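Local coordinates for protein DNA ligase (Archaeoglobus fulgidus, PDB 3GDE) that probably seals nicks in double-stranded DNA during replication, recombination and repair, using ATP to join a 3'-hydroxyl to a 5'-phosphate, at residues A[258-261]-A[266-269]; A[195-198]-A[202-205]; A[352-357]-A[416-421]. One frame throughout, in Å; residues are numbered along the deposited sequence.

Contact 1: A[258-261]-A[266-269]; sequences VQVH and RVTI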
# COMPACT_ATOMS: atom_id res chain seq x y z
N VAL A 258 -6.33 -8.01 -10.11
CA VAL A 258 -5.47 -7.20 -10.96
C VAL A 258 -6.29 -6.22 -11.79
O VAL A 258 -7.52 -6.36 -11.95
CB VAL A 258 -4.57 -8.04 -11.92
CG1 VAL A 258 -3.62 -8.92 -11.14
CG2 VAL A 258 -5.41 -8.83 -12.93
N GLN A 259 -5.58 -5.24 -12.33
CA GLN A 259 -6.16 -4.28 -13.24
C GLN A 259 -5.27 -4.21 -14.49
O GLN A 259 -4.07 -3.99 -14.41
CB GLN A 259 -6.29 -2.93 -12.54
CG GLN A 259 -7.06 -1.90 -13.31
CD GLN A 259 -7.12 -0.60 -12.56
OE1 GLN A 259 -6.29 0.28 -12.76
NE2 GLN A 259 -8.09 -0.49 -11.66
N VAL A 260 -5.89 -4.43 -15.64
CA VAL A 260 -5.16 -4.58 -16.90
C VAL A 260 -5.43 -3.40 -17.83
O VAL A 260 -6.59 -3.07 -18.10
CB VAL A 260 -5.53 -5.93 -17.59
CG1 VAL A 260 -5.01 -5.99 -19.03
CG2 VAL A 260 -5.00 -7.10 -16.77
N HIS A 261 -4.35 -2.77 -18.29
CA HIS A 261 -4.43 -1.59 -19.15
C HIS A 261 -3.83 -1.89 -20.53
O HIS A 261 -2.70 -2.37 -20.64
CB HIS A 261 -3.66 -0.43 -18.51
CG HIS A 261 -4.22 0.04 -17.21
ND1 HIS A 261 -4.82 1.27 -17.07
CD2 HIS A 261 -4.24 -0.54 -15.99
CE1 HIS A 261 -5.21 1.43 -15.81
NE2 HIS A 261 -4.87 0.34 -15.14
N ARG A 266 1.14 -1.64 -25.81
CA ARG A 266 1.72 -2.23 -24.60
C ARG A 266 0.66 -2.52 -23.53
O ARG A 266 -0.41 -1.92 -23.51
CB ARG A 266 2.83 -1.34 -24.04
CG ARG A 266 2.36 -0.04 -23.43
CD ARG A 266 3.36 0.49 -22.42
NE ARG A 266 3.07 1.88 -22.09
CZ ARG A 266 3.25 2.42 -20.88
NH1 ARG A 266 3.71 1.69 -19.87
NH2 ARG A 266 2.95 3.70 -20.69
N VAL A 267 1.00 -3.45 -22.63
CA VAL A 267 0.15 -3.85 -21.52
C VAL A 267 0.84 -3.43 -20.23
O VAL A 267 2.06 -3.58 -20.10
CB VAL A 267 -0.05 -5.39 -21.51
CG1 VAL A 267 -0.83 -5.86 -20.27
CG2 VAL A 267 -0.75 -5.87 -22.78
N THR A 268 0.08 -2.87 -19.30
CA THR A 268 0.48 -2.81 -17.89
C THR A 268 -0.53 -3.55 -17.03
O THR A 268 -1.75 -3.49 -17.27
CB THR A 268 0.65 -1.37 -17.35
OG1 THR A 268 -0.48 -0.59 -17.71
CG2 THR A 268 1.94 -0.72 -17.86
N ILE A 269 -0.02 -4.25 -16.02
CA ILE A 269 -0.85 -4.96 -15.06
C ILE A 269 -0.51 -4.48 -13.65
O ILE A 269 0.66 -4.48 -13.24
CB ILE A 269 -0.67 -6.51 -15.16
CG1 ILE A 269 -0.90 -7.00 -16.60
CG2 ILE A 269 -1.59 -7.25 -14.16
CD1 ILE A 269 -0.55 -8.46 -16.82

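Contact 2: A[195-198]-A[202-205]; sequences MITN and RVAV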
# COMPACT_ATOMS: atom_id res chain seq x y z
N MET A 195 -8.26 8.91 -6.39
CA MET A 195 -8.63 7.53 -6.70
C MET A 195 -8.38 7.15 -8.18
O MET A 195 -8.16 5.97 -8.48
CB MET A 195 -10.08 7.24 -6.28
CG MET A 195 -10.36 7.37 -4.78
SD MET A 195 -9.29 6.37 -3.71
CE MET A 195 -9.75 6.98 -2.09
N ILE A 196 -8.38 8.12 -9.08
CA ILE A 196 -8.13 7.82 -10.50
C ILE A 196 -6.71 8.16 -10.99
O ILE A 196 -6.35 7.79 -12.11
CB ILE A 196 -9.18 8.42 -11.47
CG1 ILE A 196 -9.14 9.95 -11.44
CG2 ILE A 196 -10.59 7.87 -11.19
CD1 ILE A 196 -9.65 10.58 -12.71
N THR A 197 -5.92 8.85 -10.17
CA THR A 197 -4.54 9.19 -10.53
C THR A 197 -3.52 8.49 -9.66
O THR A 197 -2.41 8.23 -10.11
CB THR A 197 -4.25 10.71 -10.45
OG1 THR A 197 -4.43 11.17 -9.11
CG2 THR A 197 -5.15 11.49 -11.39
N ASN A 198 -3.91 8.22 -8.41
CA ASN A 198 -3.02 7.63 -7.40
C ASN A 198 -1.68 8.36 -7.21
O ASN A 198 -0.63 7.75 -6.93
CB ASN A 198 -2.85 6.13 -7.66
CG ASN A 198 -4.09 5.34 -7.31
OD1 ASN A 198 -4.35 5.07 -6.13
ND2 ASN A 198 -4.89 5.00 -8.32
N ARG A 202 0.43 15.13 -7.88
CA ARG A 202 -0.25 15.52 -9.11
C ARG A 202 -1.58 16.21 -8.82
O ARG A 202 -1.90 17.23 -9.41
CB ARG A 202 -0.49 14.28 -9.99
CG ARG A 202 -0.33 14.51 -11.48
CD ARG A 202 -1.62 14.41 -12.28
NE ARG A 202 -1.86 13.03 -12.69
CZ ARG A 202 -2.47 12.65 -13.81
NH1 ARG A 202 -2.92 13.53 -14.70
NH2 ARG A 202 -2.63 11.34 -14.04
N VAL A 203 -2.35 15.62 -7.91
CA VAL A 203 -3.64 16.18 -7.50
C VAL A 203 -3.49 17.60 -6.89
O VAL A 203 -4.27 18.50 -7.23
CB VAL A 203 -4.41 15.21 -6.55
CG1 VAL A 203 -5.60 15.88 -5.88
CG2 VAL A 203 -4.89 13.98 -7.32
N ALA A 204 -2.50 17.78 -6.02
CA ALA A 204 -2.25 19.08 -5.39
C ALA A 204 -1.92 20.14 -6.44
O ALA A 204 -2.46 21.26 -6.41
CB ALA A 204 -1.13 18.97 -4.37
N VAL A 205 -1.06 19.78 -7.40
CA VAL A 205 -0.68 20.69 -8.47
C VAL A 205 -1.89 21.10 -9.33
O VAL A 205 -2.00 22.26 -9.72
CB VAL A 205 0.48 20.11 -9.32
CG1 VAL A 205 0.80 21.02 -10.53
CG2 VAL A 205 1.73 19.90 -8.45
O HOH W 1 -0.96 9.91 -11.77

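Contact 3: A[352-357]-A[416-421]; sequences LPLRER and KNWLKV. With PO4 (phosphate ion), chain C; PO4 (phosphate ion), chain B.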
# COMPACT_ATOMS: atom_id res chain seq x y z
N LEU A 352 -21.30 4.38 -15.98
CA LEU A 352 -22.34 3.38 -16.28
C LEU A 352 -22.56 2.65 -14.94
O LEU A 352 -21.60 2.44 -14.20
CB LEU A 352 -21.94 2.50 -17.46
CG LEU A 352 -21.48 3.26 -18.72
CD1 LEU A 352 -21.12 2.31 -19.88
CD2 LEU A 352 -22.48 4.32 -19.20
N PRO A 353 -23.77 2.14 -14.66
CA PRO A 353 -24.54 0.98 -14.96
C PRO A 353 -23.70 -0.29 -15.16
O PRO A 353 -23.15 -0.52 -16.23
CB PRO A 353 -25.44 1.48 -16.08
CG PRO A 353 -25.86 2.91 -15.45
CD PRO A 353 -24.75 3.19 -14.33
N LEU A 354 -23.60 -1.06 -14.08
CA LEU A 354 -22.92 -2.36 -14.08
C LEU A 354 -23.35 -3.23 -15.26
O LEU A 354 -22.49 -3.77 -15.98
CB LEU A 354 -23.15 -3.09 -12.75
CG LEU A 354 -22.34 -4.36 -12.46
CD1 LEU A 354 -21.92 -4.42 -11.00
CD2 LEU A 354 -23.12 -5.62 -12.84
N ARG A 355 -24.66 -3.35 -15.47
CA ARG A 355 -25.21 -4.13 -16.59
C ARG A 355 -24.72 -3.63 -17.96
O ARG A 355 -24.51 -4.43 -18.87
CB ARG A 355 -26.74 -4.20 -16.53
CG ARG A 355 -27.45 -2.86 -16.57
CD ARG A 355 -28.93 -2.94 -16.14
NE ARG A 355 -29.25 -1.88 -15.17
CZ ARG A 355 -29.35 -0.58 -15.46
NH1 ARG A 355 -29.16 -0.14 -16.71
NH2 ARG A 355 -29.63 0.29 -14.50
N GLU A 356 -24.54 -2.31 -18.07
CA GLU A 356 -23.98 -1.68 -19.28
C GLU A 356 -22.47 -1.90 -19.41
O GLU A 356 -21.96 -2.13 -20.52
CB GLU A 356 -24.31 -0.19 -19.31
CG GLU A 356 -25.80 0.13 -19.38
CD GLU A 356 -26.09 1.58 -19.73
OE1 GLU A 356 -27.06 2.13 -19.15
OE2 GLU A 356 -25.37 2.16 -20.59
N ARG A 357 -21.74 -1.81 -18.29
CA ARG A 357 -20.32 -2.13 -18.29
C ARG A 357 -20.10 -3.58 -18.68
O ARG A 357 -19.20 -3.89 -19.45
CB ARG A 357 -19.67 -1.84 -16.93
CG ARG A 357 -19.82 -0.42 -16.43
CD ARG A 357 -18.80 -0.11 -15.36
NE ARG A 357 -18.82 -1.06 -14.25
CZ ARG A 357 -19.67 -1.02 -13.23
NH1 ARG A 357 -20.59 -0.08 -13.15
NH2 ARG A 357 -19.58 -1.94 -12.26
N LYS A 416 -21.90 -0.88 0.07
CA LYS A 416 -22.77 -2.05 0.01
C LYS A 416 -23.20 -2.46 -1.42
O LYS A 416 -23.95 -3.42 -1.58
CB LYS A 416 -24.01 -1.83 0.89
CG LYS A 416 -23.68 -1.73 2.37
CD LYS A 416 -24.94 -1.82 3.24
CE LYS A 416 -24.65 -1.36 4.68
NZ LYS A 416 -25.90 -0.97 5.41
N ASN A 417 -22.72 -1.75 -2.44
CA ASN A 417 -23.08 -2.08 -3.83
C ASN A 417 -22.49 -3.40 -4.32
O ASN A 417 -23.03 -4.03 -5.24
CB ASN A 417 -22.71 -0.94 -4.78
CG ASN A 417 -23.73 0.20 -4.77
OD1 ASN A 417 -23.46 1.30 -5.27
ND2 ASN A 417 -24.91 -0.05 -4.20
N TRP A 418 -21.37 -3.79 -3.73
CA TRP A 418 -20.77 -5.10 -3.95
C TRP A 418 -20.67 -5.73 -2.59
O TRP A 418 -20.27 -5.08 -1.61
CB TRP A 418 -19.36 -4.98 -4.54
CG TRP A 418 -19.24 -4.48 -5.96
CD1 TRP A 418 -20.21 -3.90 -6.73
CD2 TRP A 418 -18.04 -4.49 -6.75
NE1 TRP A 418 -19.69 -3.57 -7.96
CE2 TRP A 418 -18.37 -3.92 -8.01
CE3 TRP A 418 -16.73 -4.94 -6.54
CZ2 TRP A 418 -17.43 -3.78 -9.04
CZ3 TRP A 418 -15.80 -4.81 -7.57
CH2 TRP A 418 -16.15 -4.24 -8.80
N LEU A 419 -21.04 -7.01 -2.51
CA LEU A 419 -20.90 -7.78 -1.27
C LEU A 419 -20.22 -9.11 -1.56
O LEU A 419 -20.56 -9.79 -2.54
CB LEU A 419 -22.26 -7.99 -0.61
CG LEU A 419 -23.10 -6.76 -0.24
CD1 LEU A 419 -24.54 -7.17 -0.02
CD2 LEU A 419 -22.57 -6.02 1.00
N LYS A 420 -19.25 -9.48 -0.73
CA LYS A 420 -18.68 -10.82 -0.80
C LYS A 420 -19.35 -11.73 0.22
O LYS A 420 -19.50 -11.37 1.39
CB LYS A 420 -17.14 -10.84 -0.65
CG LYS A 420 -16.50 -9.67 0.09
CD LYS A 420 -14.97 -9.81 0.20
CE LYS A 420 -14.31 -8.44 0.12
NZ LYS A 420 -12.95 -8.37 0.71
N VAL A 421 -19.79 -12.89 -0.24
CA VAL A 421 -20.25 -13.93 0.66
C VAL A 421 -19.43 -15.19 0.42
O VAL A 421 -19.48 -15.80 -0.65
CB VAL A 421 -21.79 -14.19 0.57
CG1 VAL A 421 -22.24 -14.16 -0.85
CG2 VAL A 421 -22.18 -15.50 1.25
P PO4 C . -10.71 -11.23 0.67
O1 PO4 C . -10.57 -12.47 -0.18
O2 PO4 C . -12.06 -11.14 1.33
O3 PO4 C . -9.62 -11.23 1.71
O4 PO4 C . -10.56 -10.03 -0.23
P PO4 B . -10.09 -6.59 -0.13
O1 PO4 B . -9.48 -6.71 -1.51
O2 PO4 B . -11.58 -6.47 -0.31
O3 PO4 B . -9.80 -7.82 0.70
O4 PO4 B . -9.54 -5.37 0.56
O HOH W 2 -20.68 -1.32 -9.74

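Contact 1: A[258-261]-A[266-269]
His261 and Thr268 form an antiparallel hydrogen-bonded pair in two segments whose directions differ by 160°. His261 N donates to Thr268 O at 2.9 Å, and Thr268 N returns the bond to His261 O at 3.1 Å. The next pair, Val260 and Ile269, is non-hydrogen-bonded, with their CA atoms 4.7 Å apart. A CA-H...O contact from Val267 CA to His261 O, 3.3 Å, adds to the backbone pairing.

Valine and isoleucine, branched at CB and at ease in extended chain, fill one face. Val260 and Ile269 lie alongside each other, Val260 CG2 meeting Ile269 CG1 at 4.1 Å. With CG1 beside the backbone N (chi1 -54°), Ile269 CG2 is anti to that nitrogen and reaches Val258 CB at 3.8 Å. Ile288 and Val285 of helix 282-291 cover this apolar face.

The other face is more polar. Thr268 OG1 comes within 3.3 Å of His261 CB and approaches the ring obliquely; this buried hydroxyl has no polar partner in the model. The imidazole turns instead along its own strand, where His261 NE2 donates to Gln259 OE1 at 2.8 Å; with Gln259 NE2 donating to Val226 O, the amide is held at both ends and its rotation is set. The pairing belongs to the beta hairpin of strands 256-262 and 268-271 in the adenylation domain, and its Val258 directly follows Arg257, a predicted ATP-binding residue.

Contact 2: A[195-198]-A[202-205]
A water joins the two segments, donating to Thr197 O at 2.8 Å and accepting from Arg202 NH2 at 3.2 Å. It lies at the edge of the guanidinium, in its plane. The same flat group is covered on one face by Thr197, whose methyl CG2 sits 3.5 Å above the plane, offset toward the rim, and comes within 3.7 Å of Arg202 NH2. Thr197 thus meets the arginine twice, with its backbone carbonyl through the water and with its methyl directly; of the two, the methyl contact is the one that depends on the residue being threonine.

Bends at chi2 (-112°) and chi3 (-88°) turn the arginine chain so that the guanidinium presents a face to the methyl of Thr197. Its other terminal nitrogen, NH1, has a long and weak ion pair with Glu221.

These residues belong to a tight helix-to-helix corner in the helical part of the ligase, consistent with its DNA-binding domain. Helix 187-197 ends as Asn198 adopts positive phi, a conformation asparagine tolerates better than most residues, and helix 200-216 begins almost at once. Within the turn Asp199 OD1 accepts from Arg202 N, while the side-chain ND2 of Asn198 donates to Pro225 O.

The hydroxyl of Thr197 is turned back to its own helix, where OG1 bonds to Ala193 O. The same oxygen lies 3.4 Å from Val203 CG2, a van der Waals contact in which the two side chains cross at a slant. Val203, a compact branched residue suited to a close helix approach, also packs on Val190 and Ala193 of helix 187-197.

Contact 3: A[352-357]-A[416-421]
Arg357 and Trp418 are joined by one water that accepts from both: from Arg357 NH2 at 2.8 Å and from the indole Trp418 NE1 at 3.0 Å. The two side chains also meet directly, though loosely, with Arg357 NH2 at the edge of the indole, near its plane and 4.3 Å from Trp418 CZ2. Beside them Leu354, its CG anti to the backbone N (chi1 -170°), brings CD1 to 3.9 Å from Trp418 NE1, obliquely to the ring. Leucine is apolar and long enough to reach the indole from the first turn of helix 354-364.

Several partners fix the guanidinium of Arg357. Its NH1 donates to Leu352 O at 2.9 Å, from above the carbonyl plane, and also to Ser407 O, while NE forms a salt bridge with Asp341; Leu354 CA lies over one face.

Residues 416-421 turn a corner into strand 419-422; their Trp-Leu-Lys sequence is consistent with motif V of the nucleotidyltransferase fold. Trp418 borders the predicted ATP site, touching Phe340, itself a predicted ATP-binding residue, and has a cation-pi contact with Lys403. Lys420, another such residue, sends its long, flexible side chain to two phosphate ions, probably from the crystallisation liquor: Lys420 NZ donates to O2 of the chain B phosphate at 2.6 Å, and to O2 (3.0 Å) and O4 of the chain C phosphate. Lys252, the predicted adenylated lysine, and Arg414 also bond phosphate here.

How the contacts relate
Along the chain the contacts follow in series: the helical corner of contact 2 closes first, then come the hairpin of contact 1 and, last, contact 3. None touches another. Contacts 1 and 3 both belong to the ATP-dependent ligase domain, their centres about 21 Å apart and nearest atoms about 9 Å. They border the predicted nucleotide pocket at different points: side chain to side chain, Val258 lies about 7 Å from Glu301 and Trp418 about 4 Å from Arg257. Contact 3 alone carries a predicted ATP-binding residue, Lys420, which holds the phosphate ions. Contact 2 stands away from the annotated sites, its centre about 19 Å from that of contact 1 and 25 Å from that of contact 3.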